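Local coordinates for protein dehydratase, IlvD/Edd family (Caulobacter crescentus, PDB 5OYN) that catalyses the dehydration of D-xylonate to 2-dehydro-3-deoxy-D-arabinonate in D-xylose degradation, and dehydrates D-gluconate about as well, using a [2Fe-2S] cluster and magnesium, at residues A[102-105]-A[110-113]; A[60-63]-A[69-72]. All coordinates share one frame; numbering follows the deposited sequence.

Interaction 1 of 2, residues A[102-105]-A[110-113]. With FES (Fe2/s2 (inorganic) cluster), chain F.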
loop_
_atom_site.group_PDB
_atom_site.type_symbol
_atom_site.label_atom_id
_atom_site.label_comp_id
_atom_site.label_asym_id
_atom_site.label_seq_id
_atom_site.Cartn_x
_atom_site.Cartn_y
_atom_site.Cartn_z
ATOM N N ASN A 102 25.674 -0.230 -0.970
ATOM C CA ASN A 102 26.294 0.977 -1.512
ATOM C C ASN A 102 26.562 2.021 -0.427
ATOM O O ASN A 102 27.604 2.686 -0.452
ATOM C CB ASN A 102 25.424 1.570 -2.617
ATOM C CG ASN A 102 25.809 1.090 -4.007
ATOM O OD1 ASN A 102 26.620 0.172 -4.179
ATOM N ND2 ASN A 102 25.217 1.717 -5.016
ATOM N N CYS A 103 25.653 2.184 0.539
ATOM C CA CYS A 103 25.788 3.260 1.513
ATOM C C CYS A 103 26.166 2.806 2.915
ATOM O O CYS A 103 26.400 3.662 3.776
ATOM C CB CYS A 103 24.484 4.065 1.613
ATOM S SG CYS A 103 24.294 5.357 0.388
ATOM N N ARG A 104 26.202 1.508 3.189
ATOM C CA ARG A 104 26.488 1.052 4.544
ATOM C C ARG A 104 27.972 1.234 4.878
ATOM O O ARG A 104 28.849 0.784 4.137
ATOM C CB ARG A 104 26.072 -0.407 4.712
ATOM C CG ARG A 104 26.643 -1.046 5.944
ATOM C CD ARG A 104 26.081 -0.455 7.218
ATOM N NE ARG A 104 26.146 -1.437 8.294
ATOM C CZ ARG A 104 26.988 -1.385 9.323
ATOM N NH1 ARG A 104 27.851 -0.385 9.439
ATOM N NH2 ARG A 104 26.959 -2.340 10.242
ATOM N N ARG A 105 28.246 1.896 6.004
ATOM C CA ARG A 105 29.597 2.254 6.401
ATOM C C ARG A 105 29.862 1.832 7.841
ATOM O O ARG A 105 29.006 2.018 8.709
ATOM C CB ARG A 105 29.816 3.764 6.231
ATOM C CG ARG A 105 29.863 4.178 4.764
ATOM C CD ARG A 105 29.799 5.679 4.595
ATOM N NE ARG A 105 30.986 6.336 5.126
ATOM C CZ ARG A 105 31.178 7.651 5.120
ATOM N NH1 ARG A 105 30.261 8.464 4.604
ATOM N NH2 ARG A 105 32.295 8.152 5.628
ATOM N N LEU A 110 29.602 -6.192 7.474
ATOM C CA LEU A 110 29.313 -6.290 8.894
ATOM C C LEU A 110 27.919 -6.842 9.154
ATOM O O LEU A 110 27.661 -7.406 10.222
ATOM C CB LEU A 110 29.444 -4.912 9.534
ATOM C CG LEU A 110 30.864 -4.520 9.903
ATOM C CD1 LEU A 110 30.878 -3.108 10.455
ATOM C CD2 LEU A 110 31.373 -5.505 10.920
ATOM N N ASP A 111 27.011 -6.687 8.199
ATOM C CA ASP A 111 25.596 -6.879 8.470
ATOM C C ASP A 111 25.105 -8.282 8.161
ATOM O O ASP A 111 24.080 -8.696 8.713
ATOM C CB ASP A 111 24.782 -5.856 7.678
ATOM C CG ASP A 111 24.831 -4.478 8.314
ATOM O OD1 ASP A 111 24.953 -4.425 9.559
ATOM O OD2 ASP A 111 24.759 -3.459 7.585
ATOM N N ARG A 112 25.815 -9.027 7.309
ATOM C CA ARG A 112 25.324 -10.340 6.920
ATOM C C ARG A 112 25.144 -11.234 8.135
ATOM O O ARG A 112 24.119 -11.911 8.274
ATOM C CB ARG A 112 26.270 -10.976 5.919
ATOM C CG ARG A 112 25.731 -12.252 5.335
ATOM C CD ARG A 112 26.848 -13.084 4.752
ATOM N NE ARG A 112 27.491 -13.867 5.796
ATOM C CZ ARG A 112 28.716 -14.369 5.711
ATOM N NH1 ARG A 112 29.447 -14.177 4.623
ATOM N NH2 ARG A 112 29.202 -15.070 6.720
ATOM N N ASN A 113 26.116 -11.222 9.044
ATOM C CA ASN A 113 26.019 -12.082 10.214
ATOM C C ASN A 113 24.983 -11.553 11.199
ATOM O O ASN A 113 24.237 -12.336 11.801
ATOM C CB ASN A 113 27.400 -12.226 10.864
ATOM C CG ASN A 113 28.344 -13.141 10.056
ATOM O OD1 ASN A 113 27.901 -14.023 9.317
ATOM N ND2 ASN A 113 29.644 -12.928 10.209
HETATM FE FE1 FES F . 22.552 -3.512 -3.671
HETATM FE FE2 FES F . 24.983 -3.414 -5.515
HETATM S S1 FES F . 24.028 -1.951 -4.169
HETATM S S2 FES F . 23.203 -4.711 -5.400
#
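Arg104 reaches Asp111 with CG anti to its own backbone N (chi1 165°) and a bend at chi2, while Asp111 keeps CG anti to its carbonyl carbon; the two side chains meet from opposite directions. The salt bridge is side-on and uses two nitrogens. Arg104 NE gives its hydrogen to Asp111 OD2 at 2.6 Å, on the syn side of that oxygen, and Arg104 NH2 gives one to Asp111 OD1 at 3.0 Å, coming from above the carboxylate plane. Both oxygens lie close to the guanidinium plane, yet the two flat groups are turned 44° apart, so the fork is twisted rather than coplanar. Leu110 crosses the arginine chain at about a right angle and sets its CB 3.6 Å from Arg104 NH2. A weak bond from Arg104 NH1 to the Arg105 carbonyl O, 2.8 Å long, holds the remaining corner of the guanidinium. Its strongest polar partner is Glu121 of the second subunit, which forms a salt bridge with NH2, so two carboxylates, one from each chain, share this buried cation. A methionine in place of Arg104 would probably deprive Asp111 and Glu121 of the second subunit of this cationic partner and remove the side-chain tie between loop and helix. Two residues earlier, Asn102 lays OD1 3.4 Å from S1 of the [2Fe-2S] cluster. The contact thus ties the cluster-lining loop that follows strand 90-95 to the first turn of helix 109-125, which packs against helices 141-151 and 564-572.

Interaction 2 of 2, residues A[60-63]-A[69-72]. With FES (Fe2/s2 (inorganic) cluster), chain F.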
loop_
_atom_site.group_PDB
_atom_site.type_symbol
_atom_site.label_atom_id
_atom_site.label_comp_id
_atom_site.label_asym_id
_atom_site.label_seq_id
_atom_site.Cartn_x
_atom_site.Cartn_y
_atom_site.Cartn_z
ATOM N N ALA A 60 10.257 -13.407 4.516
ATOM C CA ALA A 60 11.274 -12.542 5.118
ATOM C C ALA A 60 11.522 -11.375 4.169
ATOM O O ALA A 60 12.248 -11.501 3.176
ATOM C CB ALA A 60 12.548 -13.309 5.432
ATOM N N GLN A 61 10.891 -10.238 4.483
ATOM C CA GLN A 61 10.927 -9.045 3.648
ATOM C C GLN A 61 12.250 -8.319 3.807
ATOM O O GLN A 61 12.657 -7.984 4.923
ATOM C CB GLN A 61 9.786 -8.107 4.024
ATOM C CG GLN A 61 9.785 -6.819 3.235
ATOM C CD GLN A 61 9.603 -7.061 1.752
ATOM O OE1 GLN A 61 10.572 -7.291 1.033
ATOM N NE2 GLN A 61 8.351 -7.030 1.288
ATOM N N THR A 62 12.909 -8.043 2.689
ATOM C CA THR A 62 14.162 -7.313 2.733
ATOM C C THR A 62 14.079 -5.935 2.101
ATOM O O THR A 62 14.993 -5.124 2.302
ATOM C CB THR A 62 15.273 -8.121 2.053
ATOM O OG1 THR A 62 14.887 -8.441 0.706
ATOM C CG2 THR A 62 15.561 -9.399 2.862
ATOM N N GLY A 63 13.005 -5.642 1.373
ATOM C CA GLY A 63 12.885 -4.356 0.717
ATOM C C GLY A 63 12.444 -3.284 1.691
ATOM O O GLY A 63 11.668 -3.536 2.610
ATOM N N CYS A 69 17.853 -1.754 -3.614
ATOM C CA CYS A 69 18.053 -2.938 -4.446
ATOM C C CYS A 69 17.028 -4.026 -4.179
ATOM O O CYS A 69 16.785 -4.856 -5.064
ATOM C CB CYS A 69 19.439 -3.513 -4.221
ATOM S SG CYS A 69 20.717 -2.295 -4.343
ATOM N N ASN A 70 16.447 -4.047 -2.979
ATOM C CA ASN A 70 15.483 -5.052 -2.564
ATOM C C ASN A 70 14.063 -4.518 -2.491
ATOM O O ASN A 70 13.132 -5.295 -2.249
ATOM C CB ASN A 70 15.879 -5.631 -1.199
ATOM C CG ASN A 70 17.104 -6.520 -1.280
ATOM O OD1 ASN A 70 17.844 -6.501 -2.266
ATOM N ND2 ASN A 70 17.322 -7.308 -0.248
ATOM N N ARG A 71 13.870 -3.217 -2.709
ATOM C CA ARG A 71 12.581 -2.597 -2.452
ATOM C C ARG A 71 11.490 -3.094 -3.395
ATOM O O ARG A 71 10.304 -2.976 -3.056
ATOM C CB ARG A 71 12.733 -1.085 -2.545
ATOM C CG ARG A 71 11.522 -0.292 -2.120
ATOM C CD ARG A 71 11.874 1.176 -2.164
ATOM N NE ARG A 71 10.807 2.049 -1.689
ATOM C CZ ARG A 71 9.786 2.460 -2.439
ATOM N NH1 ARG A 71 9.674 2.061 -3.706
ATOM N NH2 ARG A 71 8.876 3.267 -1.912
ATOM N N ILE A 72 11.859 -3.661 -4.553
ATOM C CA ILE A 72 10.868 -4.267 -5.445
ATOM C C ILE A 72 10.065 -5.352 -4.731
ATOM O O ILE A 72 8.930 -5.660 -5.120
ATOM C CB ILE A 72 11.545 -4.822 -6.726
ATOM C CG1 ILE A 72 10.491 -5.300 -7.726
ATOM C CG2 ILE A 72 12.514 -5.957 -6.407
ATOM C CD1 ILE A 72 10.058 -4.248 -8.696
HETATM FE FE1 FES F . 22.552 -3.512 -3.671
HETATM FE FE2 FES F . 24.983 -3.414 -5.515
HETATM S S1 FES F . 24.028 -1.951 -4.169
HETATM S S2 FES F . 23.203 -4.711 -5.400
#
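Asn70 and Arg71 meet Thr62 and Gly63 where strand 56-61 gives way to the loop before helix 73-87, a beta-alpha unit of the parallel four-stranded sheet whose loop carries a cluster ligand. That ligand, Cys69, comes first: with chi1 -50° it turns SG to FE1 of the [2Fe-2S] cluster, 2.3 Å away, and Cys137 also binds the cluster iron through its SG. Asn70 follows and carries the side-chain part of the contact. Its CG lies anti to its carbonyl carbon (chi1 -71°), which brings ND2 across the Thr62 side chain, 3.2 Å from Thr62 CB and 2.9 Å from Thr62 OG1. The amide's other end, OD1, accepts the backbone N-H of Cys137, which fixes the amide beside a second cluster ligand while ND2 packs at Thr62. Thr62 OG1 is hydrogen-bonded to Thr134 OG1 on the adjacent strand 130-135. At Arg71 the backbone does the touching: its CA comes 3.6 Å from Gly63 CA, which also lies 3.1 Å from Asn70 O. The arginine's extended side chain leaves on the far side of the backbone at CB; NE pairs with Asp65 in a salt bridge and the guanidinium makes a cation-pi contact with Tyr43 of the second subunit. Ile72 packs on Ala207 and Ala238. Within 60-63, Gly63 N donates to Gln61 OE1 at 3.0 Å, from above the carbonyl plane.

Both interactions shape loops that leave strands of the same parallel sheet and run to a following helix: interaction 2 after strand 56-61, interaction 1 after strand 90-95. They approach within about 6 Å at their nearest atoms without touching, and meet one [2Fe-2S] cluster differently, interaction 2 supplying an iron ligand and interaction 1 an asparagine beside a bridging sulfide. Interaction 1 is wholly buried and ionic, with its charge shared across the subunit interface. Interaction 2 is partly buried, built from close backbone packing and neutral polar groups; its arginine touches Gly63 through backbone and reaches the second subunit with its side chain.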